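PDB 1IA6: cellulase CEL9M from Clostridium cellulolyticum, which probably hydrolyses internal beta-1,4-glucosidic linkages in cellulose and related beta-glucans, as a glycoside hydrolase of family 9. Local coordinates for residues I14-D18 with K93-Q97; G75-Y79 with L164-N168. All coordinates share one frame; numbering follows the deposited sequence.

Contact 1 of 2, residues I14-D18 with K93-Q97; sequences IIFFD and KMLQQ
Residues I14-D18, on and following helix 6-15, lie against the first turns of helix 91-107, one of the helices of the family 9 alpha-barrel, with I14 beside M94 and F17 beside Q97. The junction shows how a side-chain amide can clasp both the backbone and a carboxylate of a neighbouring segment. Q97 NE2 donates to the backbone I14 O at 3.0 Å, with an N-H...O angle of 165°. The same nitrogen donates to the carboxylate D18 OD1, also at 3.0 Å and slightly more bent (156°). Both acceptors lie close to the amide plane of Q97, whereas NE2 meets OD1 from above the carboxylate plane, the two flat groups standing 76° apart. The bend of Q97 at chi2 turns its amide toward I14 O and D18. The side chains of K93 and D18 come from opposite directions: K93 NZ forms a salt bridge with D18 OD2 at 2.8 Å, on the syn side and somewhat out of the carboxylate plane. Alongside these polar groups I14 CG2 touches both Q97 CG (3.8 Å) and K93 CG (3.9 Å), while I14 CG1 packs more loosely on M94 SD. K21 extends the network, bridging D18 OD1 and Q97 OE1, and V31 N adds a bond to D18 OD2. With both oxygens of D18 engaged by a lysine and a further N-H donor, the buried carboxylate is probably held in its charged form. Because K21 holds Q97 OE1 while I14 and D18 take up NE2, the flip state of the amide is fixed, and charge and direction together tie 14-18 to helix 91-107.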
loop_
_atom_site.group_PDB
_atom_site.type_symbol
_atom_site.label_atom_id
_atom_site.label_comp_id
_atom_site.label_asym_id
_atom_site.label_seq_id
_atom_site.Cartn_x
_atom_site.Cartn_y
_atom_site.Cartn_z
ATOM N N ILE A 14 -6.720 -8.343 -4.599
ATOM C CA ILE A 14 -7.320 -7.103 -5.085
ATOM C C ILE A 14 -8.697 -6.930 -4.447
ATOM O O ILE A 14 -9.080 -5.830 -4.056
ATOM C CB ILE A 14 -7.480 -7.130 -6.614
ATOM C CG1 ILE A 14 -6.103 -7.202 -7.275
ATOM C CG2 ILE A 14 -8.259 -5.901 -7.081
ATOM C CD1 ILE A 14 -6.154 -7.539 -8.757
ATOM N N ILE A 15 -9.433 -8.033 -4.344
ATOM C CA ILE A 15 -10.767 -8.031 -3.750
ATOM C C ILE A 15 -10.752 -7.543 -2.302
ATOM O O ILE A 15 -11.700 -6.899 -1.844
ATOM C CB ILE A 15 -11.384 -9.449 -3.813
ATOM C CG1 ILE A 15 -11.968 -9.687 -5.208
ATOM C CG2 ILE A 15 -12.434 -9.629 -2.729
ATOM C CD1 ILE A 15 -12.309 -11.150 -5.489
ATOM N N PHE A 16 -9.676 -7.850 -1.589
ATOM C CA PHE A 16 -9.531 -7.437 -0.195
ATOM C C PHE A 16 -9.902 -5.976 0.051
ATOM O O PHE A 16 -10.583 -5.658 1.021
ATOM C CB PHE A 16 -8.087 -7.646 0.273
ATOM C CG PHE A 16 -7.751 -6.899 1.531
ATOM C CD1 PHE A 16 -8.261 -7.308 2.757
ATOM C CD2 PHE A 16 -6.955 -5.755 1.484
ATOM C CE1 PHE A 16 -7.989 -6.590 3.918
ATOM C CE2 PHE A 16 -6.679 -5.031 2.638
ATOM C CZ PHE A 16 -7.195 -5.448 3.857
ATOM N N PHE A 17 -9.446 -5.088 -0.825
ATOM C CA PHE A 17 -9.707 -3.665 -0.651
ATOM C C PHE A 17 -11.175 -3.289 -0.508
ATOM O O PHE A 17 -11.496 -2.281 0.120
ATOM C CB PHE A 17 -9.026 -2.889 -1.778
ATOM C CG PHE A 17 -7.527 -2.931 -1.693
ATOM C CD1 PHE A 17 -6.844 -2.088 -0.819
ATOM C CD2 PHE A 17 -6.801 -3.867 -2.421
ATOM C CE1 PHE A 17 -5.462 -2.180 -0.668
ATOM C CE2 PHE A 17 -5.419 -3.968 -2.278
ATOM C CZ PHE A 17 -4.748 -3.124 -1.399
ATOM N N ASP A 18 -12.065 -4.107 -1.069
ATOM C CA ASP A 18 -13.500 -3.862 -0.961
ATOM C C ASP A 18 -13.934 -3.854 0.509
ATOM O O ASP A 18 -14.883 -3.163 0.882
ATOM C CB ASP A 18 -14.294 -4.956 -1.703
ATOM C CG ASP A 18 -14.537 -4.623 -3.168
ATOM O OD1 ASP A 18 -13.949 -3.645 -3.670
ATOM O OD2 ASP A 18 -15.319 -5.356 -3.820
ATOM N N LYS A 93 -11.373 -4.621 -12.204
ATOM C CA LYS A 93 -11.550 -4.494 -10.762
ATOM C C LYS A 93 -10.422 -3.647 -10.175
ATOM O O LYS A 93 -10.658 -2.787 -9.331
ATOM C CB LYS A 93 -11.559 -5.883 -10.109
ATOM C CG LYS A 93 -11.868 -5.880 -8.613
ATOM C CD LYS A 93 -13.272 -5.364 -8.330
ATOM C CE LYS A 93 -13.584 -5.425 -6.842
ATOM N NZ LYS A 93 -14.962 -4.958 -6.519
ATOM N N MET A 94 -9.198 -3.891 -10.634
ATOM C CA MET A 94 -8.048 -3.135 -10.150
ATOM C C MET A 94 -8.256 -1.636 -10.375
ATOM O O MET A 94 -7.995 -0.824 -9.485
ATOM C CB MET A 94 -6.778 -3.596 -10.869
ATOM C CG MET A 94 -5.520 -2.888 -10.416
ATOM S SD MET A 94 -5.058 -3.325 -8.723
ATOM C CE MET A 94 -3.331 -2.917 -8.759
ATOM N N LEU A 95 -8.722 -1.268 -11.566
ATOM C CA LEU A 95 -8.955 0.138 -11.881
ATOM C C LEU A 95 -10.027 0.742 -10.984
ATOM O O LEU A 95 -9.955 1.919 -10.626
ATOM C CB LEU A 95 -9.336 0.300 -13.359
ATOM C CG LEU A 95 -8.157 0.109 -14.319
ATOM C CD1 LEU A 95 -8.649 0.088 -15.759
ATOM C CD2 LEU A 95 -7.151 1.224 -14.109
ATOM N N GLN A 96 -11.020 -0.059 -10.617
ATOM C CA GLN A 96 -12.067 0.428 -9.734
ATOM C C GLN A 96 -11.480 0.734 -8.353
ATOM O O GLN A 96 -11.810 1.755 -7.757
ATOM C CB GLN A 96 -13.188 -0.605 -9.610
ATOM C CG GLN A 96 -13.796 -0.987 -10.953
ATOM C CD GLN A 96 -15.039 -1.840 -10.818
ATOM O OE1 GLN A 96 -15.075 -2.777 -10.023
ATOM N NE2 GLN A 96 -16.064 -1.524 -11.605
ATOM N N GLN A 97 -10.606 -0.137 -7.852
ATOM C CA GLN A 97 -10.001 0.077 -6.534
ATOM C C GLN A 97 -9.165 1.349 -6.561
ATOM O O GLN A 97 -9.200 2.153 -5.629
ATOM C CB GLN A 97 -9.106 -1.106 -6.137
ATOM C CG GLN A 97 -9.755 -2.482 -6.277
ATOM C CD GLN A 97 -11.041 -2.615 -5.487
ATOM O OE1 GLN A 97 -11.966 -1.821 -5.650
ATOM N NE2 GLN A 97 -11.109 -3.629 -4.632
#

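Contact 2 of 2, residues G75-Y79 with L164-N168; sequences GWSLY and LMYLN
Helices 64-80 and 152-169 run side by side in nearly the same direction here, their local axes 9.5 Å apart and inclined by 30°, with G75 level with L164 and Y79 with N168. The lack of a side chain at G75 leaves room for L164 CB, so that G75 CA and L164 CA come within 5.6 Å. N168 reaches the G75 backbone: N168 ND2 donates to G75 O at 3.1 Å with an N-H...O angle of 154°. That oxygen also accepts the regular helical bond from Y79 N, and the two donors reach it from opposite faces of the carbonyl plane. N168 OD1 meanwhile lies at the edge of the Y79 ring, near its plane. L78 CD2 slides along N168, 3.9 Å from N168 CG. On the other flank the two methyls of L164 part, CD1 going to W76 N (3.7 Å) and CD2 to Y79 CB (3.9 Å). Y79 CG stands anti to the backbone N (chi1 -178°), which carries the ring across to L167, where Y79 CE1 meets L167 CD1 at 4.1 Å. W219 of helix 210-224 covers this flank, touching W76, Y79, L164 and L167. Such a pair fits neighbouring helices of the (alpha/alpha)6 barrel of family 9 cellulases.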
loop_
_atom_site.group_PDB
_atom_site.type_symbol
_atom_site.label_atom_id
_atom_site.label_comp_id
_atom_site.label_asym_id
_atom_site.label_seq_id
_atom_site.Cartn_x
_atom_site.Cartn_y
_atom_site.Cartn_z
ATOM N N GLY A 75 -0.818 1.327 -8.033
ATOM C CA GLY A 75 -0.695 1.918 -9.356
ATOM C C GLY A 75 0.583 1.467 -10.043
ATOM O O GLY A 75 0.603 1.247 -11.252
ATOM N N TRP A 76 1.657 1.329 -9.270
ATOM C CA TRP A 76 2.937 0.897 -9.815
ATOM C C TRP A 76 2.824 -0.543 -10.318
ATOM O O TRP A 76 3.378 -0.887 -11.364
ATOM C CB TRP A 76 4.030 1.007 -8.739
ATOM C CG TRP A 76 5.437 0.841 -9.248
ATOM C CD1 TRP A 76 5.879 1.053 -10.521
ATOM C CD2 TRP A 76 6.594 0.491 -8.475
ATOM N NE1 TRP A 76 7.237 0.859 -10.593
ATOM C CE2 TRP A 76 7.703 0.513 -9.351
ATOM C CE3 TRP A 76 6.801 0.164 -7.128
ATOM C CZ2 TRP A 76 9.003 0.219 -8.926
ATOM C CZ3 TRP A 76 8.098 -0.131 -6.703
ATOM C CH2 TRP A 76 9.179 -0.099 -7.602
ATOM N N SER A 77 2.097 -1.367 -9.570
ATOM C CA SER A 77 1.901 -2.767 -9.929
ATOM C C SER A 77 1.228 -2.892 -11.294
ATOM O O SER A 77 1.652 -3.681 -12.140
ATOM C CB SER A 77 1.038 -3.467 -8.872
ATOM O OG SER A 77 1.611 -3.355 -7.578
ATOM N N LEU A 78 0.179 -2.104 -11.501
ATOM C CA LEU A 78 -0.569 -2.129 -12.755
ATOM C C LEU A 78 0.278 -1.596 -13.910
ATOM O O LEU A 78 0.233 -2.117 -15.024
ATOM C CB LEU A 78 -1.844 -1.293 -12.624
ATOM C CG LEU A 78 -2.791 -1.269 -13.831
ATOM C CD1 LEU A 78 -3.274 -2.680 -14.139
ATOM C CD2 LEU A 78 -3.968 -0.358 -13.527
ATOM N N TYR A 79 1.049 -0.551 -13.631
ATOM C CA TYR A 79 1.906 0.065 -14.636
ATOM C C TYR A 79 3.015 -0.867 -15.122
ATOM O O TYR A 79 3.275 -0.962 -16.321
ATOM C CB TYR A 79 2.536 1.343 -14.073
ATOM C CG TYR A 79 3.418 2.080 -15.061
ATOM C CD1 TYR A 79 2.863 2.851 -16.081
ATOM C CD2 TYR A 79 4.806 2.002 -14.975
ATOM C CE1 TYR A 79 3.674 3.530 -16.993
ATOM C CE2 TYR A 79 5.624 2.673 -15.879
ATOM C CZ TYR A 79 5.051 3.435 -16.882
ATOM O OH TYR A 79 5.858 4.112 -17.767
ATOM N N LEU A 164 0.454 8.118 -11.455
ATOM C CA LEU A 164 0.335 6.752 -11.948
ATOM C C LEU A 164 -1.072 6.522 -12.487
ATOM O O LEU A 164 -1.256 5.788 -13.458
ATOM C CB LEU A 164 0.677 5.753 -10.840
ATOM C CG LEU A 164 2.187 5.520 -10.731
ATOM C CD1 LEU A 164 2.561 4.943 -9.367
ATOM C CD2 LEU A 164 2.615 4.597 -11.858
ATOM N N MET A 165 -2.070 7.158 -11.878
ATOM C CA MET A 165 -3.434 6.996 -12.370
ATOM C C MET A 165 -3.525 7.636 -13.758
ATOM O O MET A 165 -4.172 7.097 -14.658
ATOM C CB MET A 165 -4.449 7.642 -11.420
ATOM C CG MET A 165 -5.895 7.322 -11.789
ATOM S SD MET A 165 -6.186 5.533 -11.852
ATOM C CE MET A 165 -7.966 5.456 -11.703
ATOM N N TYR A 166 -2.875 8.784 -13.936
ATOM C CA TYR A 166 -2.881 9.440 -15.240
ATOM C C TYR A 166 -2.309 8.459 -16.264
ATOM O O TYR A 166 -2.884 8.251 -17.330
ATOM C CB TYR A 166 -2.020 10.708 -15.216
ATOM C CG TYR A 166 -1.587 11.183 -16.589
ATOM C CD1 TYR A 166 -2.492 11.797 -17.458
ATOM C CD2 TYR A 166 -0.278 10.982 -17.035
ATOM C CE1 TYR A 166 -2.102 12.197 -18.743
ATOM C CE2 TYR A 166 0.123 11.379 -18.318
ATOM C CZ TYR A 166 -0.798 11.984 -19.164
ATOM O OH TYR A 166 -0.424 12.361 -20.436
ATOM N N LEU A 167 -1.181 7.845 -15.920
ATOM C CA LEU A 167 -0.522 6.894 -16.813
ATOM C C LEU A 167 -1.355 5.643 -17.076
ATOM O O LEU A 167 -1.363 5.127 -18.191
ATOM C CB LEU A 167 0.839 6.492 -16.238
ATOM C CG LEU A 167 1.873 7.620 -16.150
ATOM C CD1 LEU A 167 3.066 7.178 -15.306
ATOM C CD2 LEU A 167 2.310 8.015 -17.556
ATOM N N ASN A 168 -2.060 5.164 -16.055
ATOM C CA ASN A 168 -2.873 3.958 -16.190
ATOM C C ASN A 168 -4.298 4.186 -16.699
ATOM O O ASN A 168 -4.955 3.242 -17.131
ATOM C CB ASN A 168 -2.978 3.220 -14.842
ATOM C CG ASN A 168 -1.650 2.663 -14.359
ATOM O OD1 ASN A 168 -0.861 2.147 -15.143
ATOM N ND2 ASN A 168 -1.410 2.748 -13.049
#

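How the contacts relate
Both contacts turn on a side-chain amide that donates to a backbone carbonyl, yet the setting differs. Contact 1 is the more buried and combines a charged, hydrogen-bonded network, including K21, with an isoleucine patch. Contact 2, partly buried, sets a single amide bond among leucine and aromatic groups, without a charged pair. Different helices take part, but the two meet directly through helix 91-107: L95, one residue along from M94, touches L78 through their CD2 atoms at 3.6 Å. L74, just before G75, also packs on F17 and M94. Thus 93-97 sits beside both segments of contact 2, and the segments of the two contacts alternate along the chain.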